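Fatty Acyl-Adenylate Ligase (Escherichia coli, PDB 3PBK) belongs to the AMP-binding enzyme family of the ANL clan, and is modelled here with 5'-O-[(S)-(dodecanoyloxy)(hydroxy)phosphoryl]adenosine bound. Local coordinates at residues Y16-L22 against V200-R205; L22-D27 against F91-Y95; A30-M36 against Q48-Q52; A62-L66 against D166-Q170. All blocks are in the same frame, centred on the assembly; numbering follows the deposited sequence.

Contact 1: residues Y16-L22 against V200-R205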
loop_
_atom_site.group_PDB
_atom_site.type_symbol
_atom_site.label_atom_id
_atom_site.label_comp_id
_atom_site.label_asym_id
_atom_site.label_seq_id
_atom_site.Cartn_x
_atom_site.Cartn_y
_atom_site.Cartn_z
ATOM N N TYR A 16 -11.880 -20.073 4.623
ATOM C CA TYR A 16 -10.774 -19.128 4.725
ATOM C C TYR A 16 -9.869 -19.117 3.506
ATOM O O TYR A 16 -8.725 -19.560 3.582
ATOM C CB TYR A 16 -9.928 -19.424 5.964
ATOM C CG TYR A 16 -10.575 -19.030 7.273
ATOM C CD1 TYR A 16 -11.804 -19.558 7.647
ATOM C CD2 TYR A 16 -9.947 -18.148 8.150
ATOM C CE1 TYR A 16 -12.401 -19.214 8.848
ATOM C CE2 TYR A 16 -10.539 -17.794 9.358
ATOM C CZ TYR A 16 -11.766 -18.335 9.698
ATOM O OH TYR A 16 -12.376 -18.001 10.881
ATOM N N ALA A 17 -10.372 -18.597 2.394
ATOM C CA ALA A 17 -9.575 -18.511 1.179
ATOM C C ALA A 17 -9.145 -19.907 0.659
ATOM O O ALA A 17 -8.294 -20.021 -0.230
ATOM C CB ALA A 17 -8.370 -17.599 1.407
ATOM N N ASP A 18 -9.745 -20.948 1.244
ATOM C CA ASP A 18 -9.673 -22.350 0.813
ATOM C C ASP A 18 -9.440 -22.668 -0.656
ATOM O O ASP A 18 -8.990 -23.760 -0.977
ATOM C CB ASP A 18 -11.004 -23.006 1.134
ATOM C CG ASP A 18 -11.022 -23.632 2.478
ATOM O OD1 ASP A 18 -10.437 -24.727 2.617
ATOM O OD2 ASP A 18 -11.632 -23.036 3.398
ATOM N N PHE A 19 -9.793 -21.749 -1.546
ATOM C CA PHE A 19 -9.931 -22.069 -2.965
ATOM C C PHE A 19 -8.664 -21.983 -3.804
ATOM O O PHE A 19 -7.712 -21.274 -3.455
ATOM C CB PHE A 19 -11.013 -21.188 -3.577
ATOM C CG PHE A 19 -12.163 -20.974 -2.667
ATOM C CD1 PHE A 19 -13.244 -21.834 -2.690
ATOM C CD2 PHE A 19 -12.147 -19.936 -1.756
ATOM C CE1 PHE A 19 -14.299 -21.651 -1.845
ATOM C CE2 PHE A 19 -13.194 -19.747 -0.908
ATOM C CZ PHE A 19 -14.277 -20.610 -0.949
ATOM N N PRO A 20 -8.666 -22.716 -4.927
ATOM C CA PRO A 20 -7.602 -22.759 -5.934
ATOM C C PRO A 20 -7.520 -21.467 -6.737
ATOM O O PRO A 20 -6.429 -21.021 -7.090
ATOM C CB PRO A 20 -8.051 -23.892 -6.868
ATOM C CG PRO A 20 -9.126 -24.631 -6.120
ATOM C CD PRO A 20 -9.772 -23.630 -5.254
ATOM N N THR A 21 -8.675 -20.874 -7.006
ATOM C CA THR A 21 -8.789 -19.832 -8.008
ATOM C C THR A 21 -9.755 -18.774 -7.542
ATOM O O THR A 21 -10.727 -19.094 -6.871
ATOM C CB THR A 21 -9.333 -20.435 -9.302
ATOM O OG1 THR A 21 -8.238 -20.885 -10.114
ATOM C CG2 THR A 21 -10.165 -19.426 -10.067
ATOM N N LEU A 22 -9.498 -17.515 -7.895
ATOM C CA LEU A 22 -10.367 -16.400 -7.480
ATOM C C LEU A 22 -11.808 -16.598 -7.921
ATOM O O LEU A 22 -12.741 -16.187 -7.239
ATOM C CB LEU A 22 -9.846 -15.061 -8.017
ATOM C CG LEU A 22 -8.770 -14.339 -7.205
ATOM C CD1 LEU A 22 -8.059 -13.304 -8.055
ATOM C CD2 LEU A 22 -9.375 -13.703 -5.987
ATOM N N VAL A 200 -2.099 -15.341 -5.347
ATOM C CA VAL A 200 -3.023 -14.459 -4.644
ATOM C C VAL A 200 -3.877 -15.265 -3.660
ATOM O O VAL A 200 -4.308 -14.746 -2.631
ATOM C CB VAL A 200 -3.917 -13.636 -5.605
ATOM C CG1 VAL A 200 -5.064 -14.477 -6.109
ATOM C CG2 VAL A 200 -4.453 -12.391 -4.911
HETATM N N MSE A 201 -4.112 -16.537 -3.968
HETATM C CA MSE A 201 -4.889 -17.380 -3.068
HETATM C C MSE A 201 -4.072 -17.785 -1.850
HETATM O O MSE A 201 -4.579 -17.775 -0.732
HETATM C CB MSE A 201 -5.446 -18.599 -3.790
HETATM C CG MSE A 201 -6.582 -18.259 -4.738
HETATM SE SE MSE A 201 -7.974 -17.042 -4.016
HETATM C CE MSE A 201 -8.517 -18.062 -2.423
ATOM N N ALA A 202 -2.804 -18.130 -2.067
ATOM C CA ALA A 202 -1.904 -18.470 -0.965
ATOM C C ALA A 202 -1.885 -17.349 0.053
ATOM O O ALA A 202 -1.929 -17.601 1.263
ATOM C CB ALA A 202 -0.478 -18.757 -1.467
ATOM N N ASN A 203 -1.824 -16.117 -0.448
ATOM C CA ASN A 203 -1.762 -14.973 0.433
ATOM C C ASN A 203 -3.103 -14.705 1.094
ATOM O O ASN A 203 -3.166 -14.495 2.298
ATOM C CB ASN A 203 -1.244 -13.726 -0.276
ATOM C CG ASN A 203 -0.569 -12.756 0.680
ATOM O OD1 ASN A 203 0.387 -13.115 1.349
ATOM N ND2 ASN A 203 -1.070 -11.533 0.755
ATOM N N LEU A 204 -4.175 -14.722 0.317
ATOM C CA LEU A 204 -5.507 -14.601 0.896
ATOM C C LEU A 204 -5.715 -15.616 2.027
ATOM O O LEU A 204 -6.227 -15.284 3.094
ATOM C CB LEU A 204 -6.565 -14.789 -0.180
ATOM C CG LEU A 204 -7.120 -13.527 -0.831
ATOM C CD1 LEU A 204 -6.168 -12.360 -0.671
ATOM C CD2 LEU A 204 -7.422 -13.800 -2.282
ATOM N N ARG A 205 -5.308 -16.854 1.787
ATOM C CA ARG A 205 -5.353 -17.887 2.807
ATOM C C ARG A 205 -4.528 -17.478 4.041
ATOM O O ARG A 205 -5.010 -17.536 5.168
ATOM C CB ARG A 205 -4.879 -19.209 2.198
ATOM C CG ARG A 205 -4.679 -20.331 3.178
ATOM C CD ARG A 205 -5.973 -20.787 3.808
ATOM N NE ARG A 205 -5.735 -21.839 4.795
ATOM C CZ ARG A 205 -6.692 -22.401 5.530
ATOM N NH1 ARG A 205 -7.950 -22.009 5.385
ATOM N NH2 ARG A 205 -6.397 -23.353 6.409
#
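The loop that leads into helix 22-29 is draped along helix 197-211 of the AMP-binding fold, with Ala-17 set against the turn that carries Leu-204 and Arg-205. The methyl group of Ala-17 points at the helix, and its CB lies 3.7 Å from CB of Leu-204. Farther along, Met-201, modelled as selenomethionine, rises from the helix and curls over on itself. Bends at chi2 and chi3 bring its CE back beneath the loop, where it meets the edge of the Phe-19 ring, near the ring plane, 4.1 Å from CD2. The same side chain passes under the Phe-19 and Pro-20 carbonyls and packs its SE against CD2 of Leu-22. Leu-22 closes this apolar layer, crossing Val-200 at about a right angle with its CD1 3.8 Å from CG1 of Val-200. Helix 229-241 packs on Leu-22, Val-200 and Leu-204 as well, and the side chain of Leu-204 is about 7 Å from the bound 5'-O-[(S)-(dodecanoyloxy)(hydroxy)phosphoryl]adenosine. The polar link is at the far end of the loop, where the Tyr-16 hydroxyl hydrogen-bonds to Leu-214 O and the Tyr-16 main-chain carbonyl receives Arg-205. Arg-205 NH1 donates to Tyr-16 O over 3.1 Å in a nearly straight bond (171°), with the acceptor almost in the guanidinium plane but the donor tilted 29° from the carbonyl plane.

Contact 2: residues L22-D27 against F91-Y95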
loop_
_atom_site.group_PDB
_atom_site.type_symbol
_atom_site.label_atom_id
_atom_site.label_comp_id
_atom_site.label_asym_id
_atom_site.label_seq_id
_atom_site.Cartn_x
_atom_site.Cartn_y
_atom_site.Cartn_z
ATOM N N LEU A 22 -9.498 -17.515 -7.895
ATOM C CA LEU A 22 -10.367 -16.400 -7.480
ATOM C C LEU A 22 -11.808 -16.598 -7.921
ATOM O O LEU A 22 -12.741 -16.187 -7.239
ATOM C CB LEU A 22 -9.846 -15.061 -8.017
ATOM C CG LEU A 22 -8.770 -14.339 -7.205
ATOM C CD1 LEU A 22 -8.059 -13.304 -8.055
ATOM C CD2 LEU A 22 -9.375 -13.703 -5.987
ATOM N N VAL A 23 -11.984 -17.221 -9.077
ATOM C CA VAL A 23 -13.313 -17.525 -9.573
ATOM C C VAL A 23 -13.975 -18.575 -8.678
ATOM O O VAL A 23 -15.135 -18.429 -8.290
ATOM C CB VAL A 23 -13.272 -17.982 -11.036
ATOM C CG1 VAL A 23 -14.578 -18.681 -11.412
ATOM C CG2 VAL A 23 -12.994 -16.788 -11.941
ATOM N N ASP A 24 -13.239 -19.625 -8.331
ATOM C CA ASP A 24 -13.718 -20.540 -7.307
ATOM C C ASP A 24 -14.122 -19.758 -6.068
ATOM O O ASP A 24 -15.232 -19.887 -5.575
ATOM C CB ASP A 24 -12.635 -21.544 -6.940
ATOM C CG ASP A 24 -12.386 -22.548 -8.038
ATOM O OD1 ASP A 24 -13.376 -22.998 -8.654
ATOM O OD2 ASP A 24 -11.206 -22.890 -8.286
ATOM N N ALA A 25 -13.214 -18.938 -5.567
ATOM C CA ALA A 25 -13.499 -18.149 -4.384
ATOM C C ALA A 25 -14.850 -17.433 -4.501
ATOM O O ALA A 25 -15.725 -17.605 -3.654
ATOM C CB ALA A 25 -12.371 -17.158 -4.120
ATOM N N LEU A 26 -15.031 -16.645 -5.553
ATOM C CA LEU A 26 -16.247 -15.864 -5.695
ATOM C C LEU A 26 -17.477 -16.741 -5.906
ATOM O O LEU A 26 -18.580 -16.387 -5.489
ATOM C CB LEU A 26 -16.112 -14.863 -6.844
ATOM C CG LEU A 26 -17.397 -14.149 -7.275
ATOM C CD1 LEU A 26 -18.047 -13.481 -6.086
ATOM C CD2 LEU A 26 -17.105 -13.142 -8.357
ATOM N N ASP A 27 -17.290 -17.875 -6.571
ATOM C CA ASP A 27 -18.388 -18.796 -6.813
ATOM C C ASP A 27 -19.005 -19.203 -5.495
ATOM O O ASP A 27 -20.224 -19.297 -5.369
ATOM C CB ASP A 27 -17.895 -20.038 -7.543
ATOM C CG ASP A 27 -18.063 -19.936 -9.041
ATOM O OD1 ASP A 27 -18.536 -18.880 -9.523
ATOM O OD2 ASP A 27 -17.733 -20.916 -9.737
ATOM N N PHE A 91 -13.592 -8.756 -11.912
ATOM C CA PHE A 91 -13.939 -10.177 -11.919
ATOM C C PHE A 91 -14.402 -10.653 -13.297
ATOM O O PHE A 91 -14.184 -11.804 -13.683
ATOM C CB PHE A 91 -14.984 -10.485 -10.849
ATOM C CG PHE A 91 -14.397 -10.669 -9.484
ATOM C CD1 PHE A 91 -13.894 -11.904 -9.096
ATOM C CD2 PHE A 91 -14.319 -9.609 -8.599
ATOM C CE1 PHE A 91 -13.343 -12.079 -7.843
ATOM C CE2 PHE A 91 -13.768 -9.779 -7.346
ATOM C CZ PHE A 91 -13.279 -11.015 -6.966
ATOM N N ALA A 92 -15.042 -9.754 -14.031
ATOM C CA ALA A 92 -15.344 -10.014 -15.417
ATOM C C ALA A 92 -14.057 -10.443 -16.109
ATOM O O ALA A 92 -14.070 -11.291 -16.996
ATOM C CB ALA A 92 -15.921 -8.778 -16.072
ATOM N N CYS A 93 -12.937 -9.868 -15.694
ATOM C CA CYS A 93 -11.665 -10.238 -16.286
ATOM C C CYS A 93 -11.245 -11.638 -15.883
ATOM O O CYS A 93 -10.801 -12.427 -16.719
ATOM C CB CYS A 93 -10.588 -9.238 -15.909
ATOM S SG CYS A 93 -10.620 -7.805 -16.968
ATOM N N GLN A 94 -11.391 -11.938 -14.597
ATOM C CA GLN A 94 -11.010 -13.231 -14.054
ATOM C C GLN A 94 -11.744 -14.355 -14.766
ATOM O O GLN A 94 -11.125 -15.338 -15.175
ATOM C CB GLN A 94 -11.310 -13.282 -12.555
ATOM C CG GLN A 94 -10.559 -12.253 -11.733
ATOM C CD GLN A 94 -9.073 -12.271 -12.018
ATOM O OE1 GLN A 94 -8.476 -11.234 -12.271
ATOM N NE2 GLN A 94 -8.470 -13.454 -11.986
ATOM N N TYR A 95 -13.061 -14.194 -14.906
ATOM C CA TYR A 95 -13.947 -15.196 -15.510
ATOM C C TYR A 95 -13.689 -15.378 -16.993
ATOM O O TYR A 95 -13.857 -16.467 -17.536
ATOM C CB TYR A 95 -15.408 -14.794 -15.307
ATOM C CG TYR A 95 -15.973 -15.211 -13.974
ATOM C CD1 TYR A 95 -15.494 -14.665 -12.788
ATOM C CD2 TYR A 95 -16.988 -16.156 -13.897
ATOM C CE1 TYR A 95 -16.009 -15.053 -11.564
ATOM C CE2 TYR A 95 -17.511 -16.548 -12.674
ATOM C CZ TYR A 95 -17.018 -15.992 -11.516
ATOM O OH TYR A 95 -17.539 -16.385 -10.311
#
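Val-23 spreads both methyl groups over one face of the Tyr-95 ring. CG2 makes a CH-pi contact, 3.8 Å from the ring centroid and 29° off the normal, while CG1 lies over the same face nearer the rim. CG2 also reaches CB of Gln-94, 3.9 Å away. From the other side of the ring plane comes Leu-26; its CD2 touches both aromatic residues, 3.5 Å from CD1 of Phe-91 and 3.9 Å from CE1 of Tyr-95, meeting both rings obliquely. This is helix-on-helix packing, in which helix 22-29 and the C-terminal end of helix 84-95 approach to 10.0 Å between the axes of the short segments, at a crossing angle of -117°. Helix 51-67 backs the same cluster through Leu-54, Ala-58 and Ala-62. At its margin the Tyr-95 hydroxyl donates to Asp-27 OD1 over 2.8 Å, arriving from above the carboxylate plane, 43° out of it. That oxygen also forms a salt bridge with Lys-55, and OD2 forms one with Arg-171, an arrangement that probably keeps the Asp-27 carboxylate ionised and fixes its rotation.

Contact 3: residues A30-M36 against Q48-Q52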
loop_
_atom_site.group_PDB
_atom_site.type_symbol
_atom_site.label_atom_id
_atom_site.label_comp_id
_atom_site.label_asym_id
_atom_site.label_seq_id
_atom_site.Cartn_x
_atom_site.Cartn_y
_atom_site.Cartn_z
ATOM N N ALA A 30 -20.900 -16.115 -3.754
ATOM C CA ALA A 30 -22.185 -15.790 -4.351
ATOM C C ALA A 30 -23.280 -16.647 -3.737
ATOM O O ALA A 30 -24.450 -16.484 -4.062
ATOM C CB ALA A 30 -22.141 -15.987 -5.856
ATOM N N LEU A 31 -22.891 -17.565 -2.855
ATOM C CA LEU A 31 -23.849 -18.406 -2.139
ATOM C C LEU A 31 -24.179 -17.840 -0.758
ATOM O O LEU A 31 -25.035 -18.373 -0.056
ATOM C CB LEU A 31 -23.329 -19.844 -1.985
ATOM C CG LEU A 31 -22.887 -20.625 -3.228
ATOM C CD1 LEU A 31 -22.325 -21.986 -2.835
ATOM C CD2 LEU A 31 -24.021 -20.770 -4.233
ATOM N N SER A 32 -23.485 -16.776 -0.366
ATOM C CA SER A 32 -23.731 -16.124 0.920
ATOM C C SER A 32 -24.706 -14.984 0.696
ATOM O O SER A 32 -25.251 -14.858 -0.404
ATOM C CB SER A 32 -22.431 -15.582 1.514
ATOM O OG SER A 32 -21.899 -14.536 0.712
ATOM N N SER A 33 -24.925 -14.158 1.720
ATOM C CA SER A 33 -25.793 -12.983 1.580
ATOM C C SER A 33 -24.996 -11.688 1.773
ATOM O O SER A 33 -25.552 -10.583 1.839
ATOM C CB SER A 33 -26.993 -13.056 2.538
ATOM O OG SER A 33 -26.597 -12.981 3.897
ATOM N N ALA A 34 -23.681 -11.838 1.853
ATOM C CA ALA A 34 -22.797 -10.696 2.042
ATOM C C ALA A 34 -22.495 -10.015 0.723
ATOM O O ALA A 34 -22.831 -10.518 -0.355
ATOM C CB ALA A 34 -21.502 -11.124 2.723
ATOM N N GLY A 35 -21.854 -8.863 0.819
ATOM C CA GLY A 35 -21.482 -8.129 -0.364
ATOM C C GLY A 35 -20.788 -6.849 0.024
ATOM O O GLY A 35 -20.389 -6.667 1.175
HETATM N N MSE A 36 -20.657 -5.958 -0.949
HETATM C CA MSE A 36 -20.008 -4.683 -0.731
HETATM C C MSE A 36 -21.005 -3.547 -0.607
HETATM O O MSE A 36 -22.088 -3.582 -1.185
HETATM C CB MSE A 36 -19.060 -4.394 -1.877
HETATM C CG MSE A 36 -17.823 -5.230 -1.836
HETATM SE SE MSE A 36 -17.471 -5.919 -3.604
HETATM C CE MSE A 36 -15.596 -6.454 -3.391
ATOM N N GLN A 48 -24.943 -0.541 -3.507
ATOM C CA GLN A 48 -24.652 -1.832 -2.893
ATOM C C GLN A 48 -24.387 -2.903 -3.960
ATOM O O GLN A 48 -24.887 -2.825 -5.086
ATOM C CB GLN A 48 -25.802 -2.247 -1.981
ATOM C CG GLN A 48 -25.538 -3.505 -1.190
ATOM C CD GLN A 48 -26.595 -3.746 -0.120
ATOM O OE1 GLN A 48 -27.076 -2.803 0.518
ATOM N NE2 GLN A 48 -26.958 -5.014 0.088
ATOM N N LEU A 49 -23.581 -3.896 -3.609
ATOM C CA LEU A 49 -23.229 -4.950 -4.544
ATOM C C LEU A 49 -23.081 -6.249 -3.781
ATOM O O LEU A 49 -22.098 -6.439 -3.064
ATOM C CB LEU A 49 -21.921 -4.623 -5.259
ATOM C CG LEU A 49 -21.495 -5.677 -6.277
ATOM C CD1 LEU A 49 -22.632 -5.954 -7.241
ATOM C CD2 LEU A 49 -20.252 -5.252 -7.037
ATOM N N GLU A 50 -24.065 -7.134 -3.924
ATOM C CA GLU A 50 -23.993 -8.455 -3.308
ATOM C C GLU A 50 -23.110 -9.396 -4.112
ATOM O O GLU A 50 -23.043 -9.313 -5.338
ATOM C CB GLU A 50 -25.385 -9.045 -3.153
ATOM C CG GLU A 50 -26.213 -8.282 -2.162
ATOM C CD GLU A 50 -27.685 -8.411 -2.427
ATOM O OE1 GLU A 50 -28.268 -9.442 -2.012
ATOM O OE2 GLU A 50 -28.254 -7.477 -3.047
ATOM N N TYR A 51 -22.416 -10.287 -3.420
ATOM C CA TYR A 51 -21.520 -11.195 -4.112
ATOM C C TYR A 51 -22.313 -12.049 -5.091
ATOM O O TYR A 51 -21.893 -12.244 -6.238
ATOM C CB TYR A 51 -20.751 -12.063 -3.119
ATOM C CG TYR A 51 -19.802 -11.275 -2.250
ATOM C CD1 TYR A 51 -18.893 -10.385 -2.818
ATOM C CD2 TYR A 51 -19.809 -11.420 -0.864
ATOM C CE1 TYR A 51 -18.025 -9.666 -2.039
ATOM C CE2 TYR A 51 -18.941 -10.701 -0.076
ATOM C CZ TYR A 51 -18.048 -9.829 -0.672
ATOM O OH TYR A 51 -17.176 -9.105 0.100
ATOM N N GLN A 52 -23.461 -12.549 -4.636
ATOM C CA GLN A 52 -24.380 -13.264 -5.509
ATOM C C GLN A 52 -24.519 -12.511 -6.823
ATOM O O GLN A 52 -24.295 -13.071 -7.895
ATOM C CB GLN A 52 -25.746 -13.392 -4.845
ATOM C CG GLN A 52 -26.802 -14.046 -5.723
ATOM C CD GLN A 52 -28.156 -14.175 -5.032
ATOM O OE1 GLN A 52 -28.382 -13.619 -3.944
ATOM N NE2 GLN A 52 -29.065 -14.919 -5.663
#
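Tyr-51 lays one face of its ring against the backbone of Gly-35 at the open end of the beta hairpin formed by strands 35-39 and 45-50. Gly-35 CA sits over the ring centre, 3.7 Å from the centroid and only 14° off the normal, a CH-pi contact made with main chain in place of a side chain. Around the ring, Ala-34 brings its CB to within 3.8 Å of CE2, and selenomethionine Met-36 crosses the Tyr-51 side chain at about a right angle, its SE in an oblique Met-aromatic contact 4.1 Å from CE1. At the far end of the ring the hydroxyl hydrogen-bonds to Leu-244 O, which probably helps to hold the ring. The face of the sheet bearing Met-36 and Leu-49 is packed by helices 229-241 and 84-95. In the hairpin, Met-36 and Leu-49 form an antiparallel hydrogen-bonded pair, and Gly-35 and Glu-50 the adjacent non-hydrogen-bonded one. Just past the strand, with Glu-50 at the N-cap position of helix 51-67, one more backbone bond joins the two segments: Tyr-51 N donates to Ala-34 O over 3.1 Å, almost straight at 176°.

Contact 4: residues A62-L66 against D166-Q170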
loop_
_atom_site.group_PDB
_atom_site.type_symbol
_atom_site.label_atom_id
_atom_site.label_comp_id
_atom_site.label_asym_id
_atom_site.label_seq_id
_atom_site.Cartn_x
_atom_site.Cartn_y
_atom_site.Cartn_z
ATOM N N ALA A 62 -17.643 -11.138 -18.459
ATOM C CA ALA A 62 -16.653 -12.035 -19.027
ATOM C C ALA A 62 -16.983 -12.359 -20.495
ATOM O O ALA A 62 -16.095 -12.417 -21.350
ATOM C CB ALA A 62 -16.553 -13.308 -18.191
ATOM N N LYS A 63 -18.265 -12.559 -20.786
ATOM C CA LYS A 63 -18.682 -12.888 -22.145
ATOM C C LYS A 63 -18.663 -11.658 -23.053
ATOM O O LYS A 63 -18.206 -11.737 -24.192
ATOM C CB LYS A 63 -20.050 -13.572 -22.147
ATOM C CG LYS A 63 -20.005 -15.025 -21.695
ATOM C CD LYS A 63 -21.404 -15.576 -21.438
ATOM C CE LYS A 63 -21.375 -17.085 -21.230
ATOM N NZ LYS A 63 -22.742 -17.677 -21.212
ATOM N N ARG A 64 -19.142 -10.522 -22.556
ATOM C CA ARG A 64 -19.012 -9.283 -23.308
ATOM C C ARG A 64 -17.562 -9.092 -23.737
ATOM O O ARG A 64 -17.261 -8.976 -24.923
ATOM C CB ARG A 64 -19.469 -8.089 -22.481
ATOM C CG ARG A 64 -20.946 -8.098 -22.147
ATOM C CD ARG A 64 -21.451 -6.691 -21.831
ATOM N NE ARG A 64 -20.956 -6.172 -20.555
ATOM C CZ ARG A 64 -21.196 -6.737 -19.372
ATOM N NH1 ARG A 64 -21.901 -7.862 -19.300
ATOM N NH2 ARG A 64 -20.720 -6.193 -18.258
ATOM N N LEU A 65 -16.666 -9.075 -22.758
ATOM C CA LEU A 65 -15.244 -8.902 -23.019
ATOM C C LEU A 65 -14.713 -9.809 -24.117
ATOM O O LEU A 65 -13.869 -9.402 -24.907
ATOM C CB LEU A 65 -14.440 -9.125 -21.744
ATOM C CG LEU A 65 -14.294 -7.882 -20.879
ATOM C CD1 LEU A 65 -13.353 -8.143 -19.723
ATOM C CD2 LEU A 65 -13.797 -6.750 -21.745
ATOM N N LEU A 66 -15.199 -11.042 -24.164
ATOM C CA LEU A 66 -14.721 -12.004 -25.151
ATOM C C LEU A 66 -15.236 -11.718 -26.565
ATOM O O LEU A 66 -14.591 -12.084 -27.557
ATOM C CB LEU A 66 -15.079 -13.422 -24.724
ATOM C CG LEU A 66 -14.267 -13.914 -23.529
ATOM C CD1 LEU A 66 -14.888 -15.168 -22.934
ATOM C CD2 LEU A 66 -12.810 -14.145 -23.931
ATOM N N ASP A 166 -21.051 -15.517 -27.689
ATOM C CA ASP A 166 -21.756 -16.769 -27.412
ATOM C C ASP A 166 -20.801 -17.953 -27.247
ATOM O O ASP A 166 -20.569 -18.718 -28.184
ATOM C CB ASP A 166 -22.814 -17.060 -28.482
ATOM C CG ASP A 166 -23.831 -18.095 -28.025
ATOM O OD1 ASP A 166 -24.974 -17.706 -27.698
ATOM O OD2 ASP A 166 -23.478 -19.293 -27.974
ATOM N N VAL A 167 -20.258 -18.107 -26.044
ATOM C CA VAL A 167 -19.241 -19.116 -25.803
ATOM C C VAL A 167 -19.340 -19.703 -24.402
ATOM O O VAL A 167 -19.901 -19.083 -23.494
ATOM C CB VAL A 167 -17.821 -18.536 -26.019
ATOM C CG1 VAL A 167 -17.546 -17.415 -25.029
ATOM C CG2 VAL A 167 -16.763 -19.636 -25.915
ATOM N N ALA A 168 -18.792 -20.906 -24.243
ATOM C CA ALA A 168 -18.718 -21.565 -22.946
ATOM C C ALA A 168 -17.517 -21.069 -22.139
ATOM O O ALA A 168 -16.362 -21.299 -22.522
ATOM C CB ALA A 168 -18.636 -23.057 -23.132
ATOM N N LEU A 169 -17.800 -20.402 -21.019
ATOM C CA LEU A 169 -16.754 -19.863 -20.150
ATOM C C LEU A 169 -15.861 -20.948 -19.552
ATOM O O LEU A 169 -16.316 -21.806 -18.793
ATOM C CB LEU A 169 -17.353 -18.985 -19.043
ATOM C CG LEU A 169 -17.221 -17.464 -19.189
ATOM C CD1 LEU A 169 -17.629 -17.010 -20.571
ATOM C CD2 LEU A 169 -18.045 -16.747 -18.132
ATOM N N GLN A 170 -14.584 -20.883 -19.911
ATOM C CA GLN A 170 -13.553 -21.801 -19.430
ATOM C C GLN A 170 -13.094 -21.446 -18.001
ATOM O O GLN A 170 -12.787 -20.287 -17.686
ATOM C CB GLN A 170 -12.379 -21.779 -20.417
ATOM C CG GLN A 170 -12.120 -20.368 -21.018
ATOM C CD GLN A 170 -12.194 -20.329 -22.555
ATOM O OE1 GLN A 170 -12.880 -19.476 -23.144
ATOM N NE2 GLN A 170 -11.495 -21.260 -23.208
#
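A helical turn, 62-66, faces an extended piece of loop, 166-170, without forming a shared ladder; the CA atoms of Lys-63 and Asp-166, the nearest pair, remain 7.2 Å apart. Side chains make the contact, chiefly Leu-169, which points at the helix and divides its two methyl branches. CD2 goes to CB of Ala-62, 3.7 Å away, whereas CD1 touches both the aliphatic stem of Lys-63 and CD1 of Leu-66, 4.1 Å from the latter. Leu-66 uses that same CD1 to meet CG1 of Val-167, also at 4.1 Å, the two side chains crossing at about a right angle. Lys-63 stays extended beyond CG and runs obliquely past Leu-169, which places its CE 3.4 Å from Val-167 O. Its NZ, 3.9 Å from Val-167 O, is too distant for a hydrogen bond, and the Asp-166 carboxylate is farther still. Lys-63 thus contributes mainly methylene surface to this contact, while its backbone is hydrogen-bonded to Ala-165 just before the loop segment. Behind this exposed edge, helix 51-67 packs against helix 84-95, with Ala-62 resting on Tyr-95 and Leu-65 on Cys-93, and the loop runs on toward strand 177-181.

How the contacts relate
Contacts 1 and 2 are buried, contact 3 partly so, and contact 4 lies at the surface. Leu-22 belongs to both of the first two, and Phe-19 of contact 1 packs on Asp-24 and Ala-25 of contact 2, which ties the loop and helix 22-29 into one packed region. Contact 2 also meets its other neighbours: Leu-26 touches Tyr-51 O of contact 3, and Tyr-95 O touches Leu-169 of contact 4. Helix 51-67 serves contact 3 at its first turn and contact 4 nearer its end. Chemistry changes with place: a single hydrogen bond across each of contacts 1 and 2 supplements apolar packing, backbone pairing dominates the hairpin, and contact 4 relies on aliphatic side chains.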